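Side-chain contact in FACT complex subunit SPT16 (Ashbya gossypii, PDB 6A8M), which probably helps the FACT histone chaperone reorganize nucleosomes in transcription, replication and repair, here as its N-terminal region with a peptidase-like domain: residues E247-V251 against N252-W256. Residues are numbered along the deposited sequence; the frame is centred on the assembly and turned at random.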
ATOM      1  N   GLU A 247       0.947 -16.494 -16.148  1.00 25.42           N
ATOM      2  CA  GLU A 247      -0.214 -16.095 -15.361  1.00 23.13           C
ATOM      3  C   GLU A 247      -1.209 -15.337 -16.223  1.00 25.88           C
ATOM      4  O   GLU A 247      -0.826 -14.585 -17.121  1.00 28.02           O
ATOM      5  CB  GLU A 247       0.182 -15.177 -14.187  1.00 23.12           C
ATOM      6  CG  GLU A 247       0.762 -15.873 -12.990  1.00 27.09           C
ATOM      7  CD  GLU A 247       0.831 -14.962 -11.768  1.00 29.35           C
ATOM      8  OE1 GLU A 247      -0.163 -14.261 -11.462  1.00 30.80           O
ATOM      9  OE2 GLU A 247       1.880 -14.949 -11.109  1.00 30.63           O
ATOM     10  N   LYS A 248      -2.491 -15.513 -15.911  1.00 26.95           N
ATOM     11  CA  LYS A 248      -3.590 -14.781 -16.519  1.00 24.40           C
ATOM     12  C   LYS A 248      -4.247 -13.881 -15.478  1.00 22.12           C
ATOM     13  O   LYS A 248      -4.123 -14.106 -14.275  1.00 22.95           O
ATOM     14  CB  LYS A 248      -4.638 -15.737 -17.098  1.00 24.99           C
ATOM     15  N   PHE A 249      -4.971 -12.869 -15.954  1.00 22.41           N
ATOM     16  CA  PHE A 249      -5.734 -12.021 -15.042  1.00 22.81           C
ATOM     17  C   PHE A 249      -6.821 -12.841 -14.355  1.00 25.03           C
ATOM     18  O   PHE A 249      -7.556 -13.590 -15.009  1.00 25.86           O
ATOM     19  CB  PHE A 249      -6.354 -10.847 -15.802  1.00 21.81           C
ATOM     20  CG  PHE A 249      -7.249  -9.963 -14.948  1.00 19.74           C
ATOM     21  CD1 PHE A 249      -6.750  -9.309 -13.840  1.00 17.80           C
ATOM     22  CD2 PHE A 249      -8.580  -9.779 -15.280  1.00 22.36           C
ATOM     23  CE1 PHE A 249      -7.565  -8.498 -13.045  1.00 17.88           C
ATOM     24  CE2 PHE A 249      -9.403  -8.958 -14.509  1.00 21.35           C
ATOM     25  CZ  PHE A 249      -8.907  -8.323 -13.397  1.00 18.75           C
ATOM     26  N   ASP A 250      -6.926 -12.698 -13.034  1.00 23.81           N
ATOM     27  CA  ASP A 250      -7.921 -13.403 -12.227  1.00 24.07           C
ATOM     28  C   ASP A 250      -8.777 -12.355 -11.526  1.00 21.62           C
ATOM     29  O   ASP A 250      -8.274 -11.631 -10.662  1.00 17.28           O
ATOM     30  CB  ASP A 250      -7.236 -14.322 -11.212  1.00 27.06           C
ATOM     31  CG  ASP A 250      -8.206 -15.267 -10.505  1.00 30.46           C
ATOM     32  OD1 ASP A 250      -9.417 -14.961 -10.409  1.00 29.85           O
ATOM     33  OD2 ASP A 250      -7.740 -16.334 -10.038  1.00 31.01           O
ATOM     34  N   VAL A 251     -10.067 -12.289 -11.886  1.00 22.00           N
ATOM     35  CA  VAL A 251     -10.951 -11.251 -11.347  1.00 20.95           C
ATOM     36  C   VAL A 251     -11.065 -11.346  -9.837  1.00 20.38           C
ATOM     37  O   VAL A 251     -11.358 -10.344  -9.168  1.00 20.55           O
ATOM     38  CB  VAL A 251     -12.354 -11.322 -11.992  1.00 20.44           C
ATOM     39  CG1 VAL A 251     -12.306 -11.031 -13.501  1.00 23.90           C
ATOM     40  CG2 VAL A 251     -12.991 -12.675 -11.705  1.00 21.91           C
ATOM     41  N   ASN A 252     -10.857 -12.541  -9.274  1.00 20.43           N
ATOM     42  CA  ASN A 252     -11.016 -12.757  -7.842  1.00 21.85           C
ATOM     43  C   ASN A 252      -9.931 -12.087  -7.010  1.00 21.58           C
ATOM     44  O   ASN A 252     -10.085 -12.002  -5.790  1.00 22.12           O
ATOM     45  CB  ASN A 252     -11.023 -14.252  -7.523  1.00 26.03           C
ATOM     46  CG  ASN A 252     -12.300 -14.935  -7.953  1.00 29.63           C
ATOM     47  OD1 ASN A 252     -13.345 -14.301  -8.089  1.00 28.95           O
ATOM     48  ND2 ASN A 252     -12.220 -16.242  -8.177  1.00 31.97           N
ATOM     49  N   TYR A 253      -8.849 -11.614  -7.627  1.00 22.59           N
ATOM     50  CA  TYR A 253      -7.776 -10.954  -6.892  1.00 18.66           C
ATOM     51  C   TYR A 253      -7.739  -9.444  -7.106  1.00 17.02           C
ATOM     52  O   TYR A 253      -6.745  -8.809  -6.742  1.00 14.67           O
ATOM     53  CB  TYR A 253      -6.428 -11.551  -7.278  1.00 20.23           C
ATOM     54  CG  TYR A 253      -6.257 -12.986  -6.864  1.00 29.71           C
ATOM     55  CD1 TYR A 253      -5.825 -13.310  -5.585  1.00 35.85           C
ATOM     56  CD2 TYR A 253      -6.487 -14.016  -7.759  1.00 34.30           C
ATOM     57  CE1 TYR A 253      -5.644 -14.630  -5.206  1.00 39.74           C
ATOM     58  CE2 TYR A 253      -6.322 -15.337  -7.391  1.00 37.99           C
ATOM     59  CZ  TYR A 253      -5.903 -15.643  -6.116  1.00 39.86           C
ATOM     60  OH  TYR A 253      -5.731 -16.959  -5.749  1.00 39.73           O
ATOM     61  N   LEU A 254      -8.767  -8.866  -7.719  1.00 15.63           N
ATOM     62  CA  LEU A 254      -8.870  -7.417  -7.878  1.00 13.52           C
ATOM     63  C   LEU A 254      -9.794  -6.863  -6.796  1.00 15.98           C
ATOM     64  O   LEU A 254     -10.878  -7.413  -6.564  1.00 16.88           O
ATOM     65  CB  LEU A 254      -9.398  -7.063  -9.270  1.00 15.80           C
ATOM     66  CG  LEU A 254      -9.199  -5.604  -9.663  1.00 17.14           C
ATOM     67  CD1 LEU A 254      -7.804  -5.410 -10.219  1.00 16.92           C
ATOM     68  CD2 LEU A 254     -10.266  -5.170 -10.671  1.00 18.04           C
ATOM     69  N   ASP A 255      -9.363  -5.785  -6.133  1.00 13.97           N
ATOM     70  CA  ASP A 255     -10.171  -5.152  -5.093  1.00 16.50           C
ATOM     71  C   ASP A 255      -9.817  -3.662  -5.037  1.00 12.90           C
ATOM     72  O   ASP A 255      -8.892  -3.197  -5.700  1.00 13.78           O
ATOM     73  CB  ASP A 255      -9.939  -5.855  -3.738  1.00 19.96           C
ATOM     74  CG  ASP A 255     -11.045  -5.584  -2.712  1.00 23.90           C
ATOM     75  OD1 ASP A 255     -12.032  -4.892  -3.026  1.00 23.85           O
ATOM     76  OD2 ASP A 255     -10.909  -6.098  -1.579  1.00 25.95           O
ATOM     77  N   TRP A 256     -10.552  -2.908  -4.235  1.00 13.72           N
ATOM     78  CA  TRP A 256     -10.166  -1.530  -3.956  1.00 13.24           C
ATOM     79  C   TRP A 256      -9.050  -1.480  -2.917  1.00 12.83           C
ATOM     80  O   TRP A 256      -9.041  -2.257  -1.960  1.00 15.39           O
ATOM     81  CB  TRP A 256     -11.358  -0.728  -3.427  1.00 14.76           C
ATOM     82  CG  TRP A 256     -12.392  -0.430  -4.451  1.00 11.00           C
ATOM     83  CD1 TRP A 256     -13.650  -0.965  -4.535  1.00 12.85           C
ATOM     84  CD2 TRP A 256     -12.266   0.474  -5.556  1.00 14.61           C
ATOM     85  NE1 TRP A 256     -14.314  -0.437  -5.611  1.00 13.70           N
ATOM     86  CE2 TRP A 256     -13.486   0.436  -6.264  1.00 11.61           C
ATOM     87  CE3 TRP A 256     -11.244   1.307  -6.018  1.00 16.17           C
ATOM     88  CZ2 TRP A 256     -13.713   1.200  -7.405  1.00 15.72           C
ATOM     89  CZ3 TRP A 256     -11.467   2.058  -7.156  1.00 18.04           C
ATOM     90  CH2 TRP A 256     -12.695   2.013  -7.832  1.00 17.18           C
TER
HETATM   91  O   HOH W   1     -12.877  -9.096  -7.515  1.00 42.78           O
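D250 grips N252 and Y253, a worked example of an Asx turn nested with a beta turn ahead of a strand. Its OD1 accepts a hydrogen bond from N252 N at 3.0 Å, closing the Asx turn, while its carbonyl O accepts one from Y253 N at 3.1 Å, closing the beta turn. The N252 N-H approaches from 37° above the carboxylate plane. With CG anti to the backbone N (chi1 -170°), the carboxylate reaches forward over the following residues, and OD2 meets the Y253 ring at its edge, 3.2 Å from CE2, the planes nearly perpendicular at 86°. A second beta turn overlaps the first, closed by a weak hydrogen bond from L254 N to V251 O (3.3 Å), and leads into strand 254-256.

The packed side faces helices 229-233 and 236-239 and strand 285-295, within the M24 peptidase-like domain. F249 and L254 are buried, L254 CD1 reaching the edge of the phenyl ring at CE1, 4.2 Å away; Y295 and L239 adjoin the ring, L232 and I293 the leucine. On the looser side N252 is exposed, and a water joins V251 O, at 2.6 Å, to L254 O. Y253 reaches farther, its OH hydrogen-bonded to Y59 OH of the N-terminal lobe and its ring in a cation-pi contact with K296.

An alanine in place of this aspartate is likely to leave the N252 N-H without its carboxylate mate and open a gap beside the tyrosine edge. The chemistry implies a turn held by backbone and carboxylate bonds beside an apolar face, the anion probably steadied by the weakly positive ring edge.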